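Local atomic coordinates of SPT6 (Antonospora locustae, PDB entry 2XP1), a protein that serves as a transcription elongation factor and histone chaperone, its tandem SH2 domains enabling interaction with RNA polymerase II. Residues A[17-22]-A[38-43]; A[47-52]-A[59-64]; A[123-128]-A[137-142]. All coordinates share one frame; numbering follows the deposited sequence.

Contact 1: residues A[17-22]-A[38-43]; sequences FKNFNV and IRKGSR. With SO4 (sulfate ion), chain B.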
# COMPACT_ATOMS: atom_id res chain seq x y z
N PHE A 17 24.25 -8.52 5.95
CA PHE A 17 24.12 -8.69 7.39
C PHE A 17 25.39 -8.27 8.11
O PHE A 17 26.48 -8.78 7.81
CB PHE A 17 23.77 -10.13 7.73
CG PHE A 17 23.71 -10.39 9.21
CD1 PHE A 17 22.54 -10.11 9.94
CD2 PHE A 17 24.80 -10.92 9.88
CE1 PHE A 17 22.49 -10.32 11.33
CE2 PHE A 17 24.74 -11.14 11.26
CZ PHE A 17 23.57 -10.82 11.98
N LYS A 18 25.25 -7.34 9.04
CA LYS A 18 26.34 -6.87 9.89
C LYS A 18 26.00 -7.22 11.33
O LYS A 18 24.85 -7.06 11.78
CB LYS A 18 26.55 -5.36 9.76
CG LYS A 18 26.94 -4.85 8.35
CD LYS A 18 28.45 -4.57 8.18
CE LYS A 18 28.80 -3.82 6.88
NZ LYS A 18 28.39 -4.57 5.61
N ASN A 19 26.99 -7.72 12.05
CA ASN A 19 26.83 -8.09 13.43
C ASN A 19 26.94 -6.84 14.27
O ASN A 19 27.94 -6.64 14.95
CB ASN A 19 27.89 -9.15 13.82
CG ASN A 19 27.74 -9.65 15.28
OD1 ASN A 19 26.61 -9.75 15.80
ND2 ASN A 19 28.88 -9.95 15.94
N PHE A 20 25.94 -5.97 14.20
CA PHE A 20 25.93 -4.72 14.96
C PHE A 20 24.70 -4.64 15.82
O PHE A 20 23.66 -5.19 15.47
CB PHE A 20 25.82 -3.51 14.03
CG PHE A 20 27.03 -3.26 13.16
CD1 PHE A 20 28.29 -3.69 13.52
CD2 PHE A 20 26.89 -2.54 11.99
CE1 PHE A 20 29.39 -3.42 12.71
CE2 PHE A 20 27.97 -2.27 11.18
CZ PHE A 20 29.22 -2.71 11.54
N ASN A 21 24.78 -3.88 16.90
CA ASN A 21 23.61 -3.49 17.67
C ASN A 21 23.11 -2.17 17.10
O ASN A 21 23.63 -1.70 16.09
CB ASN A 21 23.98 -3.35 19.18
CG ASN A 21 25.04 -2.29 19.42
OD1 ASN A 21 25.19 -1.34 18.64
ND2 ASN A 21 25.78 -2.44 20.52
N VAL A 22 22.13 -1.54 17.76
CA VAL A 22 21.65 -0.21 17.34
C VAL A 22 22.80 0.83 17.22
O VAL A 22 23.03 1.34 16.12
CB VAL A 22 20.49 0.33 18.25
CG1 VAL A 22 20.20 1.82 17.93
CG2 VAL A 22 19.21 -0.51 18.10
N ILE A 38 21.72 -4.41 7.33
CA ILE A 38 20.82 -5.22 8.11
C ILE A 38 21.62 -5.62 9.31
O ILE A 38 22.78 -6.03 9.17
CB ILE A 38 20.45 -6.43 7.30
CG1 ILE A 38 19.58 -5.98 6.13
CG2 ILE A 38 19.86 -7.55 8.13
CD1 ILE A 38 19.45 -7.03 5.12
N ARG A 39 21.05 -5.45 10.49
CA ARG A 39 21.78 -5.75 11.72
C ARG A 39 21.11 -6.91 12.43
O ARG A 39 20.05 -7.35 11.99
CB ARG A 39 21.82 -4.54 12.63
CG ARG A 39 20.45 -4.05 13.13
CD ARG A 39 20.64 -3.01 14.26
NE ARG A 39 19.36 -2.42 14.64
CZ ARG A 39 18.51 -2.96 15.52
NH1 ARG A 39 18.82 -4.12 16.16
NH2 ARG A 39 17.36 -2.33 15.78
N LYS A 40 21.74 -7.39 13.51
CA LYS A 40 21.21 -8.46 14.38
C LYS A 40 20.01 -7.94 15.19
O LYS A 40 19.99 -6.77 15.54
CB LYS A 40 22.34 -8.96 15.31
CG LYS A 40 21.89 -9.49 16.66
CD LYS A 40 22.96 -9.32 17.80
CE LYS A 40 22.40 -8.57 19.06
NZ LYS A 40 21.85 -9.44 20.18
N GLY A 41 19.01 -8.78 15.44
CA GLY A 41 17.92 -8.45 16.36
C GLY A 41 18.23 -8.94 17.78
O GLY A 41 18.96 -9.92 17.95
N SER A 42 17.68 -8.27 18.80
CA SER A 42 18.06 -8.58 20.19
C SER A 42 17.48 -9.88 20.70
O SER A 42 17.87 -10.38 21.79
CB SER A 42 17.68 -7.44 21.13
OG SER A 42 18.16 -6.21 20.61
N ARG A 43 16.55 -10.44 19.93
CA ARG A 43 15.95 -11.72 20.26
C ARG A 43 15.89 -12.52 18.97
O ARG A 43 16.05 -11.93 17.88
CB ARG A 43 14.56 -11.51 20.89
CG ARG A 43 14.56 -11.39 22.43
CD ARG A 43 14.94 -12.75 23.08
NE ARG A 43 15.00 -12.73 24.54
CZ ARG A 43 15.17 -13.82 25.31
NH1 ARG A 43 15.30 -15.02 24.76
NH2 ARG A 43 15.22 -13.70 26.63
S SO4 B . 15.78 -4.79 18.41
O1 SO4 B . 15.75 -3.70 17.44
O2 SO4 B . 16.94 -5.64 18.26
O3 SO4 B . 14.57 -5.58 18.18
O4 SO4 B . 15.78 -4.29 19.78

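Contact 2: residues A[47-52]-A[59-64]; sequences CVLVIK and VHMKIE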
# COMPACT_ATOMS: atom_id res chain seq x y z
N CYS A 47 16.06 -10.21 11.74
CA CYS A 47 17.10 -9.20 11.70
C CYS A 47 16.40 -7.86 11.50
O CYS A 47 15.17 -7.79 11.44
CB CYS A 47 18.09 -9.48 10.59
SG CYS A 47 17.31 -9.79 9.00
N VAL A 48 17.18 -6.79 11.42
CA VAL A 48 16.60 -5.47 11.34
C VAL A 48 17.31 -4.67 10.28
O VAL A 48 18.55 -4.57 10.25
CB VAL A 48 16.66 -4.70 12.67
CG1 VAL A 48 15.96 -3.36 12.49
CG2 VAL A 48 16.01 -5.46 13.81
N LEU A 49 16.50 -4.12 9.39
CA LEU A 49 16.95 -3.26 8.32
C LEU A 49 17.11 -1.89 8.96
O LEU A 49 16.21 -1.44 9.65
CB LEU A 49 15.86 -3.21 7.25
CG LEU A 49 15.93 -2.16 6.15
CD1 LEU A 49 17.11 -2.49 5.28
CD2 LEU A 49 14.63 -2.17 5.31
N VAL A 50 18.27 -1.27 8.74
CA VAL A 50 18.53 0.07 9.23
C VAL A 50 18.82 0.87 7.97
O VAL A 50 19.72 0.54 7.20
CB VAL A 50 19.75 0.11 10.21
CG1 VAL A 50 19.89 1.51 10.89
CG2 VAL A 50 19.64 -0.98 11.30
N ILE A 51 18.00 1.91 7.75
CA ILE A 51 18.17 2.88 6.67
C ILE A 51 18.51 4.26 7.27
O ILE A 51 17.79 4.76 8.15
CB ILE A 51 16.89 3.03 5.85
CG1 ILE A 51 16.37 1.65 5.36
CG2 ILE A 51 17.13 3.90 4.67
CD1 ILE A 51 14.98 1.71 4.69
N LYS A 52 19.61 4.86 6.82
CA LYS A 52 20.01 6.20 7.25
C LYS A 52 19.20 7.23 6.47
O LYS A 52 19.33 7.34 5.25
CB LYS A 52 21.52 6.37 6.97
CG LYS A 52 22.01 7.81 6.89
CD LYS A 52 23.55 7.92 6.81
CE LYS A 52 24.11 7.55 5.43
NZ LYS A 52 25.63 7.37 5.46
N VAL A 59 16.10 4.67 10.41
CA VAL A 59 14.90 3.89 10.50
C VAL A 59 15.30 2.43 10.63
O VAL A 59 16.09 1.92 9.81
CB VAL A 59 14.04 4.10 9.25
CG1 VAL A 59 12.98 3.08 9.17
CG2 VAL A 59 13.40 5.49 9.30
N HIS A 60 14.77 1.78 11.66
CA HIS A 60 14.99 0.37 11.96
C HIS A 60 13.71 -0.42 11.68
O HIS A 60 12.71 -0.22 12.39
CB HIS A 60 15.33 0.27 13.44
CG HIS A 60 16.64 0.90 13.78
ND1 HIS A 60 17.76 0.17 14.09
CD2 HIS A 60 17.03 2.20 13.77
CE1 HIS A 60 18.77 0.99 14.31
NE2 HIS A 60 18.35 2.23 14.12
N MET A 61 13.73 -1.32 10.69
CA MET A 61 12.56 -2.15 10.40
C MET A 61 12.78 -3.64 10.63
O MET A 61 13.60 -4.22 9.97
CB MET A 61 12.15 -1.96 8.95
CG MET A 61 11.63 -0.59 8.68
SD MET A 61 11.27 -0.49 6.95
CE MET A 61 12.03 1.07 6.64
N LYS A 62 12.00 -4.25 11.50
CA LYS A 62 12.08 -5.69 11.75
C LYS A 62 11.87 -6.53 10.44
O LYS A 62 10.91 -6.32 9.71
CB LYS A 62 11.07 -6.04 12.86
CG LYS A 62 11.10 -7.47 13.38
CD LYS A 62 10.59 -7.66 14.86
CE LYS A 62 9.08 -7.35 15.04
NZ LYS A 62 8.57 -7.58 16.46
N ILE A 63 12.81 -7.44 10.14
CA ILE A 63 12.64 -8.37 9.04
C ILE A 63 12.61 -9.71 9.67
O ILE A 63 13.62 -10.16 10.22
CB ILE A 63 13.81 -8.38 8.03
CG1 ILE A 63 13.92 -7.04 7.28
CG2 ILE A 63 13.69 -9.57 7.03
CD1 ILE A 63 15.27 -6.89 6.48
N GLU A 64 11.45 -10.36 9.60
CA GLU A 64 11.30 -11.68 10.17
C GLU A 64 11.69 -12.79 9.21
O GLU A 64 11.41 -12.73 8.01
CB GLU A 64 9.87 -11.90 10.68
CG GLU A 64 9.55 -10.99 11.85
CD GLU A 64 8.53 -11.60 12.78
OE1 GLU A 64 8.83 -12.71 13.29
OE2 GLU A 64 7.43 -11.00 13.01

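Contact 3: residues A[123-128]-A[137-142]; sequences VVYAFY and LTFAYN. With SO4 (sulfate ion), chain C.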
# COMPACT_ATOMS: atom_id res chain seq x y z
N VAL A 123 1.65 31.69 1.98
CA VAL A 123 2.05 30.60 2.87
C VAL A 123 3.48 30.18 2.58
O VAL A 123 3.84 29.92 1.43
CB VAL A 123 1.16 29.37 2.70
CG1 VAL A 123 1.63 28.25 3.63
CG2 VAL A 123 -0.28 29.76 2.97
N VAL A 124 4.27 30.12 3.64
CA VAL A 124 5.67 29.74 3.60
C VAL A 124 5.74 28.34 4.14
O VAL A 124 5.14 28.04 5.18
CB VAL A 124 6.51 30.67 4.49
CG1 VAL A 124 7.96 30.29 4.41
CG2 VAL A 124 6.34 32.12 4.06
N TYR A 125 6.45 27.46 3.45
CA TYR A 125 6.47 26.10 3.92
C TYR A 125 7.80 25.49 3.69
O TYR A 125 8.52 25.90 2.79
CB TYR A 125 5.41 25.27 3.23
CG TYR A 125 5.51 25.23 1.73
CD1 TYR A 125 6.15 24.17 1.09
CD2 TYR A 125 4.97 26.25 0.93
CE1 TYR A 125 6.23 24.11 -0.31
CE2 TYR A 125 5.04 26.21 -0.45
CZ TYR A 125 5.67 25.12 -1.07
OH TYR A 125 5.77 25.06 -2.45
N ALA A 126 8.12 24.48 4.50
CA ALA A 126 9.43 23.86 4.44
C ALA A 126 9.26 22.41 4.69
O ALA A 126 8.23 22.02 5.21
CB ALA A 126 10.36 24.48 5.48
N PHE A 127 10.26 21.62 4.31
CA PHE A 127 10.23 20.18 4.63
C PHE A 127 11.54 19.79 5.29
O PHE A 127 12.58 20.25 4.89
CB PHE A 127 10.09 19.30 3.38
CG PHE A 127 8.81 19.45 2.67
CD1 PHE A 127 8.64 20.47 1.72
CD2 PHE A 127 7.78 18.54 2.88
CE1 PHE A 127 7.45 20.63 1.03
CE2 PHE A 127 6.58 18.65 2.21
CZ PHE A 127 6.40 19.72 1.25
N TYR A 128 11.45 18.93 6.31
CA TYR A 128 12.60 18.35 6.98
C TYR A 128 12.22 17.01 7.59
O TYR A 128 11.05 16.77 7.88
CB TYR A 128 13.15 19.29 8.03
CG TYR A 128 12.15 19.88 9.02
CD1 TYR A 128 11.91 19.25 10.26
CD2 TYR A 128 11.47 21.07 8.74
CE1 TYR A 128 11.02 19.79 11.17
CE2 TYR A 128 10.58 21.62 9.66
CZ TYR A 128 10.36 20.96 10.87
OH TYR A 128 9.48 21.48 11.78
N LEU A 137 8.61 12.45 7.22
CA LEU A 137 8.99 13.80 6.77
C LEU A 137 8.03 14.83 7.36
O LEU A 137 6.82 14.71 7.19
CB LEU A 137 8.90 13.88 5.25
CG LEU A 137 9.15 15.22 4.57
CD1 LEU A 137 10.57 15.61 4.63
CD2 LEU A 137 8.68 15.04 3.15
N THR A 138 8.56 15.85 8.01
CA THR A 138 7.75 16.95 8.53
C THR A 138 7.51 17.99 7.46
O THR A 138 8.44 18.49 6.84
CB THR A 138 8.40 17.55 9.79
OG1 THR A 138 8.53 16.51 10.76
CG2 THR A 138 7.57 18.64 10.41
N PHE A 139 6.23 18.26 7.20
CA PHE A 139 5.78 19.38 6.38
C PHE A 139 5.38 20.50 7.34
O PHE A 139 4.40 20.36 8.06
CB PHE A 139 4.55 18.98 5.55
CG PHE A 139 3.87 20.13 4.87
CD1 PHE A 139 4.60 20.98 4.02
CD2 PHE A 139 2.52 20.40 5.09
CE1 PHE A 139 3.99 22.07 3.39
CE2 PHE A 139 1.88 21.49 4.46
CZ PHE A 139 2.62 22.32 3.61
N ALA A 140 6.17 21.59 7.33
CA ALA A 140 5.97 22.74 8.20
C ALA A 140 5.49 23.92 7.39
O ALA A 140 6.02 24.21 6.32
CB ALA A 140 7.28 23.13 8.90
N TYR A 141 4.48 24.61 7.89
CA TYR A 141 4.00 25.76 7.16
C TYR A 141 3.56 26.92 8.02
O TYR A 141 3.09 26.72 9.13
CB TYR A 141 2.94 25.37 6.15
CG TYR A 141 1.65 24.85 6.71
CD1 TYR A 141 0.53 25.68 6.76
CD2 TYR A 141 1.53 23.52 7.12
CE1 TYR A 141 -0.69 25.22 7.26
CE2 TYR A 141 0.30 23.04 7.61
CZ TYR A 141 -0.81 23.91 7.67
OH TYR A 141 -2.04 23.49 8.14
N ASN A 142 3.72 28.13 7.49
CA ASN A 142 3.37 29.34 8.19
C ASN A 142 2.35 30.19 7.40
O ASN A 142 2.65 30.70 6.30
CB ASN A 142 4.64 30.13 8.53
CG ASN A 142 4.43 31.14 9.65
OD1 ASN A 142 3.36 31.21 10.26
ND2 ASN A 142 5.47 31.92 9.94
S SO4 C . 9.81 16.55 14.64
O1 SO4 C . 9.46 17.50 15.70
O2 SO4 C . 11.14 16.00 14.91
O3 SO4 C . 9.84 17.22 13.34
O4 SO4 C . 8.80 15.50 14.59

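Contact 1: residues A[17-22]-A[38-43]
Ile-38 pairs in parallel with Phe-17 on a short, weakly bonded strand. Its carbonyl O accepts the N-H of Lys-18 at 2.8 Å, with an N-H...O angle of 170°, and its CG2 touches CD1 of Phe-17 at the ring edge. That ring reaches along the second strand because Phe-17 places CG opposite its own backbone N (chi1 176°). Arg-39 follows on the other side of the sheet. Its CA-H points at Lys-18 O, and its CB lies 3.4 Å from Phe-20 O. The chain then runs extended from CG to NE beside the turn into helix 22-31, passing CD by Asn-21 O, so that the guanidinium comes to lie beside Val-22. CG2 of Val-22 covers one face of the guanidinium toward its rim, 3.5 Å from NH2. At the edge of the group, near its plane, sits a sulfate: NH2 bonds O1 at 2.7 Å and NH1 bonds O2 at 3.2 Å, both nearly straight, while NH1 also makes a weak bond to Lys-40 O. Lys-40 sets its CB 4.0 Å from CZ of Phe-17, the two side chains running alongside. Beyond Gly-41, Ser-42 grips sulfate O2 through both its backbone N and its OG, the latter at 2.7 Å. Tyr-46 OH adds a bond to the ion. An arginine on the second strand of the beta-alpha-beta unit, reaching an oxyanion, is consistent with the phosphate-binding arginine of the SH2 FLVR motif; the sulfate, probably from the crystallisation liquor, would fit a pocket suited to a phosphate.

Contact 2: residues A[47-52]-A[59-64]
Strands 47-52 and 59-64 run antiparallel, with axes 4.4 Å apart at closest approach and N-to-C directions at 152°, and six backbone hydrogen bonds join the pairs Cys-47 with Ile-63, Leu-49 with Met-61, and Ile-51 with Val-59. The side chains of these pairs share one face, on which Leu-49, Ile-51 and Met-61 pack against helix 80-100. Leu-49 and Met-61 lie alongside each other, CD2 to SD at 4.1 Å. At the bend in its chain Met-61 turns its methyl CE toward Ile-51, meeting CD1 at 3.6 Å. CD1 of Ile-63 touches CB of Leu-49 at 3.8 Å, and SG of Cys-47 lies beside CB of Ile-63.

Val-48, Val-50 and His-60 occupy the other face. Val-50 places CG1 over one face of the imidazole, 3.8 Å from the centroid and 22° off the normal, a CH-pi contact, while its CG2 approaches ND1. CG1 of Val-48 comes in at the ring edge and packs on CB of His-60 at 3.8 Å. With His-60 CG opposite the carbonyl carbon (chi1 -67°), the ring lies over Val-50, and both nitrogens find partners: ND1 with Arg-39 NH2, NE2 with Glu-26 OE2. This second-shell histidine lies between an acid of helix 22-31 and the sulfate-binding arginine. A central hairpin with one apolar face under a helix and the other bordering the oxyanion pocket is typical of the SH2 fold.

Contact 3: residues A[123-128]-A[137-142]
Tyr-128 folds its ring over Thr-138, its hydrogen-bonded partner across the antiparallel pair. From CB the ring turns back over the neighbouring strand, since CG sits between the backbone N and the carbonyl carbon (chi1 50°). CD1 then passes 3.9 Å from CB of Thr-138, and CE1 comes closer to that atom, which stands over the ring face 24° off the normal in a CH-pi contact. CE1 also borders sulfate O3, at 3.6 Å near the ring plane. CE2, across the ring from CE1, reaches CB of Ala-140 at 3.7 Å. CZ and the terminal OH both rest against CG2 of Thr-138. OG1 of Thr-138 points to the sulfate and bonds O3 at 3.0 Å.

The opposite sheet face is aromatic. Phe-127 and Phe-139 meet obliquely, their planes at 34°, with CZ of Phe-127 3.5 Å from CD1 of Phe-139. Leu-137 CD2 packs on CD2 of Phe-127, and CE1 of Phe-139 against CB of Tyr-125. Phe-170 of helix 167-175 meets Phe-139 edge to face. Six backbone hydrogen bonds join strands 124-128 and 137-142, while Asn-142 ND2 bonds Leu-115 O.

Within these two strands the sulfate, probably from the crystallisation liquor, has one hydrogen bond, from Thr-138 OG1; the remaining bonds come from hydroxyls and backbone N-H groups outside the hairpin, those of Tyr-150, Ser-130, Arg-131 and Lys-132.

Contacts 1 and 2 belong to the same mixed sheet: strands 36-40 and 46-52 are neighbours in it, and Arg-39 N is probably hydrogen-bonded to Val-48 O. Contact 1 is at the sheet's margin, partly buried and mixed, with apolar flanks and a charged end, whereas contact 2 is buried and mostly apolar. Contact 3 lies in a separate sheet, on the other side of the chain's centre, about 27 Å from contact 2 centre to centre. It too is a buried hairpin, but richer in aromatic rings. The sulfate at contact 1 meets a guanidinium, that at contact 3 a threonine hydroxyl of the strand pair; both ions are probably from the crystallisation liquor.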